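Local coordinates for protein hydroxyglutarate synthase (Pseudomonas putida, PDB 6W1G) that uses iron(II) and O2 to decarboxylate and hydroxylate 2-oxoadipate, forming D-2-hydroxyglutarate in D-lysine catabolism, at residues A14-A19 / Q184-T189; S21-Q26 / P222-L227; A112-H117 / P125-T130; F190-D195 / L272-A277. All blocks are in the same frame, centred on the assembly; numbering follows the deposited sequence. Where two conformers were deposited one is given.

In the fold
Helix 9-27 supplies two first partners: residues 14-19 for contact 1 and residues 21-26 for contact 2. Further on, contact 3 closes a short loop by pairing strands 108-114 and 127-133. It lies within the longer loops of both contacts 1 and 2. Residues 184-189 then complete contact 1, joining helix 9-27 to helix 176-188. Contact 4 opens directly afterwards at 190-195. Residues 222-227 complete contact 2, bringing the N-terminal helix to strand 226-229, which carries the metal ligand His226. Residues 272-277 close contact 4 last, tying the loop to a two-stranded hairpin. Contact 2 crosses both contacts 1 and 4. Contact 4 follows contact 1 in series.

Contact 1: residues A14-A19 / Q184-T189; sequences AQFSAA and QEALHT
Leu187 of helix 176-188 reaches between Phe16 and Ala19 of helix 9-27. From Leu187 CB, which makes no close contact across the helices, the chain turns to CG. CG lies anti to the backbone N (chi1 -162°), which carries the two methyl groups across to the partner helix. CG itself packs on Met23, one of two methionines of helix 9-27 that touch this leucine; the other is Met20. One branch, CD1, comes within 4.2 Å of Ala19 C and 4.4 Å of Phe16 CE1. The other, CD2, lies 4.1 Å from Ala19 O and 4.2 Å from Ala19 CB. Both methyls thus rest on the carbonyl group of Ala19, and CD2 also on its CB. Phe16 makes the return contact. Its chi1 of 180° throws the ring out from the helix, and CE1 leads. Phe16 CE1 sits 3.9 Å from Ala186 CB, which approaches the ring obliquely. Leu187 N is at the ring edge, near its plane, 4.1 Å from Phe16 CE1. The same ring also packs on Phe190, Phe126 and Met91, so it links this helix pair to the loops around it. At the margin, Gln184 NE2 passes 4.4 Å from Ala19 CB, but its polar bond is to Glu180. The short helix axes come within 10.3 Å and cross at -48°. Small alanines on both sides leave the larger side chains to bridge that spacing. No hydrogen bond or salt bridge joins the two segments. The contact is held by apolar burial and shape, as expected for two helices packed in a hydrophobic interior.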
# COMPACT_ATOMS: atom_id res chain seq x y z
N ALA A 14 9.00 9.21 -7.30
CA ALA A 14 7.92 10.20 -7.40
C ALA A 14 7.49 10.40 -8.83
O ALA A 14 6.29 10.51 -9.14
CB ALA A 14 8.38 11.52 -6.78
N GLN A 15 8.47 10.47 -9.74
CA GLN A 15 8.16 10.64 -11.16
C GLN A 15 7.39 9.45 -11.73
O GLN A 15 6.45 9.60 -12.53
CB GLN A 15 9.45 10.86 -11.93
CG GLN A 15 10.03 12.24 -11.73
CD GLN A 15 11.40 12.39 -12.32
OE1 GLN A 15 12.00 11.43 -12.79
NE2 GLN A 15 11.91 13.60 -12.29
N PHE A 16 7.78 8.24 -11.32
CA PHE A 16 7.10 7.04 -11.78
C PHE A 16 5.67 6.99 -11.27
O PHE A 16 4.75 6.69 -12.04
CB PHE A 16 7.88 5.80 -11.31
CG PHE A 16 7.27 4.50 -11.72
CD1 PHE A 16 7.42 4.00 -13.00
CD2 PHE A 16 6.54 3.75 -10.83
CE1 PHE A 16 6.85 2.79 -13.39
CE2 PHE A 16 5.97 2.56 -11.22
CZ PHE A 16 6.11 2.08 -12.50
N SER A 17 5.46 7.31 -9.99
CA SER A 17 4.11 7.32 -9.44
C SER A 17 3.25 8.30 -10.22
O SER A 17 2.09 8.03 -10.57
CB SER A 17 4.17 7.70 -7.99
OG SER A 17 2.87 7.77 -7.45
N ALA A 18 3.78 9.50 -10.48
CA ALA A 18 3.00 10.50 -11.21
C ALA A 18 2.69 10.07 -12.63
O ALA A 18 1.57 10.27 -13.13
CB ALA A 18 3.76 11.84 -11.25
N ALA A 19 3.67 9.44 -13.30
CA ALA A 19 3.44 8.96 -14.67
C ALA A 19 2.43 7.82 -14.68
O ALA A 19 1.61 7.73 -15.61
CB ALA A 19 4.76 8.54 -15.32
N GLN A 184 9.73 5.88 -18.49
CA GLN A 184 8.86 5.59 -19.62
C GLN A 184 8.91 4.13 -20.01
O GLN A 184 7.88 3.54 -20.38
CB GLN A 184 9.24 6.50 -20.76
CG GLN A 184 8.80 7.98 -20.51
CD GLN A 184 7.31 8.22 -20.04
OE1 GLN A 184 6.34 7.68 -20.61
NE2 GLN A 184 7.15 9.03 -18.98
N GLU A 185 10.10 3.53 -19.99
CA GLU A 185 10.21 2.14 -20.36
C GLU A 185 9.57 1.23 -19.35
O GLU A 185 8.93 0.24 -19.70
CB GLU A 185 11.68 1.78 -20.59
CG GLU A 185 12.29 2.44 -21.78
CD GLU A 185 11.74 1.96 -23.13
OE1 GLU A 185 11.21 0.83 -23.22
OE2 GLU A 185 11.88 2.71 -24.12
N ALA A 186 9.78 1.53 -18.07
CA ALA A 186 9.14 0.74 -17.02
C ALA A 186 7.63 0.80 -17.11
O ALA A 186 6.94 -0.19 -16.86
CB ALA A 186 9.57 1.26 -15.66
N LEU A 187 7.09 1.97 -17.45
CA LEU A 187 5.65 2.13 -17.49
C LEU A 187 5.02 1.19 -18.50
O LEU A 187 3.89 0.74 -18.30
CB LEU A 187 5.36 3.58 -17.86
CG LEU A 187 3.98 4.15 -17.58
CD1 LEU A 187 3.71 4.13 -16.13
CD2 LEU A 187 3.92 5.56 -18.14
N HIS A 188 5.73 0.87 -19.59
CA HIS A 188 5.16 -0.01 -20.57
C HIS A 188 4.76 -1.36 -19.98
O HIS A 188 3.79 -1.98 -20.44
CB HIS A 188 6.16 -0.23 -21.70
CG HIS A 188 6.40 0.95 -22.57
ND1 HIS A 188 5.39 1.77 -23.04
CD2 HIS A 188 7.55 1.42 -23.12
CE1 HIS A 188 5.91 2.70 -23.81
NE2 HIS A 188 7.22 2.51 -23.88
N THR A 189 5.46 -1.81 -18.93
CA THR A 189 5.17 -3.09 -18.33
C THR A 189 3.75 -3.15 -17.81
O THR A 189 3.16 -4.23 -17.77
CB THR A 189 6.17 -3.37 -17.22
OG1 THR A 189 7.46 -3.43 -17.80
CG2 THR A 189 5.97 -4.69 -16.57

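Contact 2: residues S21-Q26 / P222-L227; sequences SLMYKQ and PHINHL. With NI (nickel (II) ion), chain B.
Ile224 meets both Met23 and Tyr24 of helix 9-27. Ile224 CG2 packs on the tyrosine ring, 3.8 Å from Tyr24 CE1. Ile224 CD1 touches both residues, and Met23 CE is 3.9 Å from it in the conformer described. Asn225 comes next and takes part through its backbone. Its O accepts a hydrogen bond from water 1, which is also bonded to Tyr24 OH in the plane of the ring. The CB of His226 points away from the helix. A chi1 of 56° helps bring the ring to the nickel, which His226 NE2 binds at 2.0 Å. Leu227 points back at the helix. Its CB sits 4.1 Å from the centroid of the Tyr24 ring, an off-centre CH-pi contact, and its CD2 is 3.6 Å from Ser21 CA. Leu227 N gives a hydrogen bond to water 2, which Tyr24 OH also holds. The tyrosine hydroxyl thus ties the helix, through two waters, to the backbone on both sides of the metal ligand. His70, Glu294 and three waters complete six ligands. Two histidines and one glutamate form the facial triad that binds Fe(II) in this enzyme of the glyoxalase clan.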
# COMPACT_ATOMS: atom_id res chain seq x y z
N SER A 21 -0.01 7.43 -12.57
CA SER A 21 -1.31 8.03 -12.32
C SER A 21 -1.89 8.65 -13.58
O SER A 21 -3.06 8.48 -13.90
CB SER A 21 -1.19 9.05 -11.19
OG SER A 21 -2.47 9.54 -10.83
N LEU A 22 -1.07 9.38 -14.32
CA LEU A 22 -1.57 9.96 -15.56
C LEU A 22 -1.97 8.89 -16.57
O LEU A 22 -2.98 9.01 -17.26
CB LEU A 22 -0.50 10.88 -16.14
CG LEU A 22 -0.41 12.14 -15.27
CD1 LEU A 22 0.50 13.10 -16.00
CD2 LEU A 22 -1.71 12.86 -14.88
N MET A 23 -1.16 7.83 -16.69
CA MET A 23 -1.49 6.76 -17.63
C MET A 23 -2.79 6.08 -17.24
O MET A 23 -3.67 5.85 -18.09
CB MET A 23 -0.36 5.73 -17.64
CG MET A 23 -0.66 4.50 -18.47
SD MET A 23 0.67 3.30 -18.58
CE MET A 23 0.48 2.50 -16.99
N TYR A 24 -2.94 5.75 -15.96
CA TYR A 24 -4.12 5.07 -15.48
C TYR A 24 -5.36 5.94 -15.66
O TYR A 24 -6.43 5.44 -16.01
CB TYR A 24 -3.90 4.62 -14.02
CG TYR A 24 -5.01 3.78 -13.46
CD1 TYR A 24 -5.28 2.50 -13.94
CD2 TYR A 24 -5.80 4.26 -12.45
CE1 TYR A 24 -6.29 1.74 -13.41
CE2 TYR A 24 -6.84 3.51 -11.94
CZ TYR A 24 -7.08 2.25 -12.42
OH TYR A 24 -8.09 1.52 -11.89
N LYS A 25 -5.23 7.24 -15.42
CA LYS A 25 -6.36 8.14 -15.59
C LYS A 25 -6.83 8.14 -17.04
O LYS A 25 -8.03 8.20 -17.29
CB LYS A 25 -5.96 9.52 -15.12
CG LYS A 25 -7.09 10.53 -15.22
CD LYS A 25 -6.68 11.89 -14.68
CE LYS A 25 -7.70 12.95 -15.08
NZ LYS A 25 -7.51 14.28 -14.42
N GLN A 26 -5.92 8.08 -18.00
CA GLN A 26 -6.29 7.99 -19.40
C GLN A 26 -7.02 6.67 -19.68
O GLN A 26 -8.00 6.64 -20.43
CB GLN A 26 -5.02 8.17 -20.24
CG GLN A 26 -5.22 7.86 -21.71
CD GLN A 26 -4.96 6.38 -22.06
OE1 GLN A 26 -5.79 5.73 -22.70
NE2 GLN A 26 -3.81 5.84 -21.62
N PRO A 222 1.55 -7.40 -16.70
CA PRO A 222 0.89 -7.05 -15.42
C PRO A 222 0.25 -5.67 -15.42
O PRO A 222 0.79 -4.70 -14.86
CB PRO A 222 2.03 -7.15 -14.41
CG PRO A 222 3.23 -6.77 -15.17
CD PRO A 222 3.02 -7.41 -16.54
N HIS A 223 -0.91 -5.56 -16.01
CA HIS A 223 -1.61 -4.29 -16.04
C HIS A 223 -2.02 -3.89 -14.63
O HIS A 223 -2.07 -4.70 -13.70
CB HIS A 223 -2.81 -4.36 -16.98
CG HIS A 223 -3.74 -5.51 -16.73
ND1 HIS A 223 -4.16 -6.33 -17.75
CD2 HIS A 223 -4.31 -5.99 -15.60
CE1 HIS A 223 -4.97 -7.26 -17.27
NE2 HIS A 223 -5.07 -7.07 -15.96
N ILE A 224 -2.34 -2.61 -14.47
CA ILE A 224 -2.67 -2.10 -13.14
C ILE A 224 -3.98 -2.73 -12.69
O ILE A 224 -5.03 -2.60 -13.35
CB ILE A 224 -2.77 -0.57 -13.17
CG1 ILE A 224 -1.39 0.00 -13.49
CG2 ILE A 224 -3.31 -0.05 -11.86
CD1 ILE A 224 -1.39 1.48 -13.76
N ASN A 225 -3.96 -3.44 -11.58
CA ASN A 225 -5.18 -3.99 -11.01
C ASN A 225 -5.98 -2.92 -10.30
O ASN A 225 -7.23 -2.92 -10.35
CB ASN A 225 -4.82 -5.06 -9.99
CG ASN A 225 -6.01 -5.73 -9.40
OD1 ASN A 225 -6.28 -5.55 -8.21
ND2 ASN A 225 -6.74 -6.51 -10.18
N HIS A 226 -5.29 -2.01 -9.65
CA HIS A 226 -5.89 -0.75 -9.19
C HIS A 226 -4.74 0.18 -8.83
O HIS A 226 -3.60 -0.23 -8.60
CB HIS A 226 -6.89 -0.93 -8.05
CG HIS A 226 -6.33 -1.63 -6.87
ND1 HIS A 226 -6.49 -2.98 -6.65
CD2 HIS A 226 -5.59 -1.18 -5.81
CE1 HIS A 226 -5.91 -3.33 -5.52
NE2 HIS A 226 -5.36 -2.25 -4.98
N LEU A 227 -5.08 1.46 -8.80
CA LEU A 227 -4.23 2.53 -8.30
C LEU A 227 -5.06 3.31 -7.30
O LEU A 227 -6.11 3.84 -7.67
CB LEU A 227 -3.84 3.41 -9.46
CG LEU A 227 -2.66 4.22 -9.42
CD1 LEU A 227 -1.45 3.80 -8.84
CD2 LEU A 227 -2.46 5.09 -10.57
NI NI B . -4.93 -2.05 -2.99
O HOH W 1 -8.41 -1.02 -12.26
O HOH W 2 -7.96 1.72 -9.28
O HOH W 3 -3.50 -3.66 -3.10
O HOH W 4 -4.59 -2.42 -1.01
O HOH W 5 -6.20 -3.86 -2.40

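Contact 3: residues A112-H117 / P125-T130; sequences AFRAVH and PFRVFT
Phe113 and Val128 form the tight centre, an antiparallel hydrogen-bonded pair. Phe113 N bonds to Val128 O at 3.0 Å, and Val128 N bonds to Phe113 O at 2.9 Å. Val128 O is gripped twice: Thr130 OG1 donates to it from the face opposite Phe113 N. Thr130 OG1 is anti to its carbonyl carbon (chi1 -58°), which also sets it at the Phe113 ring edge, 3.4 Å from Phe113 CD1. Thr130 CB lies in the ring plane, 3.8 Å from Phe113 CE1. A valine at Thr130 would probably leave Val128 O with one donor fewer. Ala112 and Phe129 form the adjacent non-hydrogen-bonded pair, where Ala112 CB meets Phe129 CD2 at 4.4 Å. The other end is looser. Arg114 CB still touches Arg127 CG at 3.7 Å, but the guanidinium groups part: Arg114 goes to Asp398, and Arg127 to Glu397 and Glu68. Beyond them the backbones separate and water 6 fills in. It accepts from Ala115 N and lies 2.7 Å from Phe126 O. The two strands sit inside the five-stranded mixed sheet. Strand 94-100 flanks 108-114, and strand 69-75, which carries His70, flanks 127-133. Helix 78-90 covers the face bearing Phe113 and Val128. Phe129 and Ala112 face the other way, toward Phe399; the Phe129 side chain comes about 6 Å from the nickel, nearest atoms.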
# COMPACT_ATOMS: atom_id res chain seq x y z
N ALA A 112 4.82 -6.04 -0.74
CA ALA A 112 4.69 -4.68 -1.26
C ALA A 112 6.08 -4.06 -1.39
O ALA A 112 6.86 -4.07 -0.44
CB ALA A 112 3.82 -3.80 -0.39
N PHE A 113 6.35 -3.48 -2.54
CA PHE A 113 7.59 -2.76 -2.75
C PHE A 113 7.37 -1.30 -2.35
O PHE A 113 6.42 -0.66 -2.83
CB PHE A 113 8.05 -2.87 -4.21
CG PHE A 113 8.43 -4.27 -4.58
CD1 PHE A 113 7.51 -5.14 -5.17
CD2 PHE A 113 9.73 -4.71 -4.40
CE1 PHE A 113 7.90 -6.42 -5.53
CE2 PHE A 113 10.09 -5.98 -4.76
CZ PHE A 113 9.17 -6.84 -5.33
N ARG A 114 8.25 -0.78 -1.49
CA ARG A 114 8.13 0.57 -0.99
C ARG A 114 9.47 1.03 -0.45
O ARG A 114 10.35 0.21 -0.15
CB ARG A 114 7.04 0.72 0.09
CG ARG A 114 7.29 -0.10 1.35
CD ARG A 114 6.28 0.30 2.39
NE ARG A 114 6.41 -0.33 3.70
CZ ARG A 114 7.09 0.19 4.73
NH1 ARG A 114 7.86 1.24 4.59
NH2 ARG A 114 6.94 -0.35 5.94
N ALA A 115 9.63 2.34 -0.28
CA ALA A 115 10.74 2.88 0.49
C ALA A 115 10.48 2.58 1.96
O ALA A 115 9.38 2.27 2.40
CB ALA A 115 10.85 4.36 0.24
N VAL A 116 11.55 2.68 2.75
CA VAL A 116 11.52 2.20 4.13
C VAL A 116 11.77 3.26 5.19
O VAL A 116 11.42 3.05 6.37
CB VAL A 116 12.43 0.98 4.32
CG1 VAL A 116 12.02 -0.17 3.36
CG2 VAL A 116 13.89 1.37 4.22
N HIS A 117 12.36 4.38 4.86
CA HIS A 117 12.80 5.38 5.81
C HIS A 117 11.84 6.56 5.67
O HIS A 117 11.49 6.92 4.54
CB HIS A 117 14.21 5.78 5.47
CG HIS A 117 14.85 6.73 6.40
ND1 HIS A 117 14.50 8.06 6.47
CD2 HIS A 117 15.92 6.57 7.22
CE1 HIS A 117 15.33 8.68 7.30
NE2 HIS A 117 16.20 7.80 7.76
N PRO A 125 5.75 8.25 -1.01
CA PRO A 125 5.36 7.04 -0.31
C PRO A 125 4.75 5.99 -1.24
O PRO A 125 4.08 5.06 -0.78
CB PRO A 125 4.31 7.54 0.67
CG PRO A 125 3.61 8.58 -0.12
CD PRO A 125 4.70 9.30 -0.91
N PHE A 126 5.00 6.11 -2.54
CA PHE A 126 4.44 5.15 -3.49
C PHE A 126 4.82 3.74 -3.13
O PHE A 126 5.99 3.45 -2.84
CB PHE A 126 4.94 5.50 -4.89
CG PHE A 126 4.35 4.69 -5.98
CD1 PHE A 126 2.99 4.73 -6.22
CD2 PHE A 126 5.15 3.93 -6.81
CE1 PHE A 126 2.43 4.00 -7.27
CE2 PHE A 126 4.62 3.23 -7.87
CZ PHE A 126 3.25 3.26 -8.09
N ARG A 127 3.85 2.84 -3.22
CA ARG A 127 4.08 1.41 -3.01
C ARG A 127 3.41 0.64 -4.14
O ARG A 127 2.43 1.11 -4.69
CB ARG A 127 3.47 0.79 -1.73
CG ARG A 127 3.48 1.59 -0.50
CD ARG A 127 2.13 2.23 -0.27
NE ARG A 127 2.18 2.99 0.92
CZ ARG A 127 1.53 4.15 1.11
NH1 ARG A 127 1.66 4.82 2.22
NH2 ARG A 127 0.72 4.64 0.17
N VAL A 128 3.96 -0.54 -4.45
CA VAL A 128 3.34 -1.43 -5.40
C VAL A 128 3.15 -2.79 -4.74
O VAL A 128 4.13 -3.51 -4.49
CB VAL A 128 4.04 -1.55 -6.73
CG1 VAL A 128 3.28 -2.55 -7.63
CG2 VAL A 128 4.14 -0.20 -7.40
N PHE A 129 1.89 -3.13 -4.44
CA PHE A 129 1.52 -4.44 -3.92
C PHE A 129 1.59 -5.42 -5.08
O PHE A 129 0.93 -5.21 -6.10
CB PHE A 129 0.10 -4.37 -3.38
CG PHE A 129 -0.33 -5.58 -2.61
CD1 PHE A 129 -0.98 -6.64 -3.23
CD2 PHE A 129 -0.05 -5.69 -1.27
CE1 PHE A 129 -1.37 -7.74 -2.49
CE2 PHE A 129 -0.45 -6.81 -0.54
CZ PHE A 129 -1.09 -7.82 -1.16
N THR A 130 2.46 -6.42 -4.96
CA THR A 130 2.84 -7.29 -6.06
C THR A 130 2.53 -8.73 -5.68
O THR A 130 3.12 -9.28 -4.74
CB THR A 130 4.30 -7.12 -6.37
OG1 THR A 130 4.57 -5.76 -6.69
CG2 THR A 130 4.74 -7.98 -7.55
O HOH W 6 7.50 4.23 -0.76

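Contact 4: residues F190-D195 / L272-A277; sequences FRWHQD and LQETVA
The Trp192 ring is covered on one face by Glu274, whose CG lies 3.5 Å above the plane, toward the rim. His223 stacks on the opposite face, and Phe219 meets the ring with its plane inclined. This joins the loop after helix 176-188 to strand 264-275 of a two-stranded antiparallel hairpin. Glu274 runs past the indole in the opposite direction. Its CB is 3.7 Å from Trp192 CZ2, and its carboxylate is tilted only 24° from the ring. The bend at chi2 (-63°) also lets Glu274 OE1 accept from Thr275 N at 3.0 Å, through its anti lone pair. Trp192 NE1 is buried without a partner; the carboxylate lies over the ring, with Glu274 OE1 3.9 Å away from NE1. Replacing Glu274 with alanine is likely to strip CG and the carboxylate from that face of the indole and leave Thr275 N without this acceptor. Farther along, Gln194 lies beside Thr275, with Gln194 CB 3.6 Å from Thr275 O. Asp195 and Ala277 then form a single backbone bridge, made by the bonds of Ala277 to Gln194 and Ala196. Across the segments, the one hydrogen bond runs from Ala277 N to Gln194 O, 2.9 Å long and nearly straight at 178°.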
# COMPACT_ATOMS: atom_id res chain seq x y z
N PHE A 190 3.20 -2.00 -17.41
CA PHE A 190 1.96 -1.92 -16.65
C PHE A 190 0.79 -1.36 -17.43
O PHE A 190 -0.31 -1.21 -16.87
CB PHE A 190 2.21 -1.08 -15.40
CG PHE A 190 3.42 -1.56 -14.63
CD1 PHE A 190 3.42 -2.81 -14.03
CD2 PHE A 190 4.58 -0.84 -14.62
CE1 PHE A 190 4.50 -3.28 -13.38
CE2 PHE A 190 5.71 -1.31 -13.95
CZ PHE A 190 5.66 -2.54 -13.33
N ARG A 191 0.96 -1.13 -18.71
CA ARG A 191 -0.12 -0.61 -19.52
C ARG A 191 -1.17 -1.68 -19.82
O ARG A 191 -0.85 -2.87 -19.94
CB ARG A 191 0.44 -0.14 -20.85
CG ARG A 191 1.17 1.12 -20.80
CD ARG A 191 1.57 1.59 -22.20
NE ARG A 191 2.50 2.69 -22.06
CZ ARG A 191 2.12 3.95 -21.87
NH1 ARG A 191 0.84 4.24 -21.82
NH2 ARG A 191 3.02 4.90 -21.72
N TRP A 192 -2.41 -1.23 -20.02
CA TRP A 192 -3.46 -2.15 -20.42
C TRP A 192 -3.30 -2.51 -21.90
O TRP A 192 -3.08 -1.64 -22.74
CB TRP A 192 -4.81 -1.46 -20.24
CG TRP A 192 -5.96 -2.37 -20.57
CD1 TRP A 192 -6.62 -2.48 -21.77
CD2 TRP A 192 -6.58 -3.32 -19.68
NE1 TRP A 192 -7.60 -3.44 -21.68
CE2 TRP A 192 -7.60 -3.96 -20.41
CE3 TRP A 192 -6.36 -3.68 -18.35
CZ2 TRP A 192 -8.39 -4.95 -19.85
CZ3 TRP A 192 -7.18 -4.67 -17.79
CH2 TRP A 192 -8.17 -5.29 -18.54
N HIS A 193 -3.46 -3.80 -22.22
CA HIS A 193 -3.48 -4.28 -23.61
C HIS A 193 -4.72 -5.14 -23.81
O HIS A 193 -4.90 -6.15 -23.13
CB HIS A 193 -2.23 -5.11 -23.91
CG HIS A 193 -0.95 -4.36 -23.73
ND1 HIS A 193 -0.14 -4.53 -22.63
CD2 HIS A 193 -0.37 -3.40 -24.49
CE1 HIS A 193 0.90 -3.72 -22.72
NE2 HIS A 193 0.78 -3.02 -23.83
N GLN A 194 -5.59 -4.75 -24.76
CA GLN A 194 -6.86 -5.48 -24.93
C GLN A 194 -6.69 -6.81 -25.64
O GLN A 194 -7.55 -7.69 -25.48
CB GLN A 194 -7.91 -4.62 -25.63
CG GLN A 194 -7.65 -4.31 -27.05
CD GLN A 194 -8.89 -3.73 -27.72
OE1 GLN A 194 -9.57 -2.87 -27.17
NE2 GLN A 194 -9.21 -4.24 -28.90
N ASP A 195 -5.61 -7.01 -26.40
CA ASP A 195 -5.44 -8.24 -27.17
C ASP A 195 -4.91 -9.34 -26.26
O ASP A 195 -3.75 -9.30 -25.82
CB ASP A 195 -4.52 -8.00 -28.36
CG ASP A 195 -5.25 -7.39 -29.57
OD1 ASP A 195 -5.95 -6.36 -29.42
OD2 ASP A 195 -5.10 -7.94 -30.68
N LEU A 272 -14.43 0.43 -14.65
CA LEU A 272 -14.59 0.43 -16.10
C LEU A 272 -14.89 -0.99 -16.58
O LEU A 272 -14.29 -1.96 -16.09
CB LEU A 272 -13.31 0.95 -16.77
CG LEU A 272 -13.37 1.12 -18.28
CD1 LEU A 272 -14.25 2.25 -18.68
CD2 LEU A 272 -11.96 1.34 -18.80
N GLN A 273 -15.79 -1.12 -17.55
CA GLN A 273 -15.97 -2.39 -18.25
C GLN A 273 -15.07 -2.39 -19.48
O GLN A 273 -15.23 -1.56 -20.37
CB GLN A 273 -17.42 -2.58 -18.65
CG GLN A 273 -17.76 -3.99 -19.13
CD GLN A 273 -17.68 -5.09 -18.07
OE1 GLN A 273 -17.37 -4.85 -16.89
NE2 GLN A 273 -17.98 -6.32 -18.49
N GLU A 274 -14.11 -3.29 -19.52
CA GLU A 274 -13.19 -3.39 -20.64
C GLU A 274 -13.58 -4.56 -21.55
O GLU A 274 -14.31 -5.48 -21.17
CB GLU A 274 -11.76 -3.57 -20.15
CG GLU A 274 -11.00 -2.24 -20.08
CD GLU A 274 -10.84 -1.56 -21.45
OE1 GLU A 274 -11.22 -2.15 -22.48
OE2 GLU A 274 -10.29 -0.43 -21.50
N THR A 275 -13.08 -4.51 -22.76
CA THR A 275 -13.28 -5.59 -23.72
C THR A 275 -11.96 -6.30 -23.90
O THR A 275 -10.90 -5.67 -23.85
CB THR A 275 -13.84 -5.02 -25.02
OG1 THR A 275 -13.12 -3.84 -25.34
CG2 THR A 275 -15.32 -4.68 -24.82
N VAL A 276 -12.03 -7.61 -24.03
CA VAL A 276 -10.87 -8.46 -24.27
C VAL A 276 -11.04 -9.05 -25.65
O VAL A 276 -12.11 -9.59 -25.96
CB VAL A 276 -10.80 -9.58 -23.23
CG1 VAL A 276 -9.52 -10.40 -23.41
CG2 VAL A 276 -10.91 -9.05 -21.82
N ALA A 277 -10.01 -8.95 -26.47
CA ALA A 277 -10.06 -9.46 -27.83
C ALA A 277 -9.20 -10.71 -27.98
O ALA A 277 -8.06 -10.74 -27.54
CB ALA A 277 -9.54 -8.41 -28.81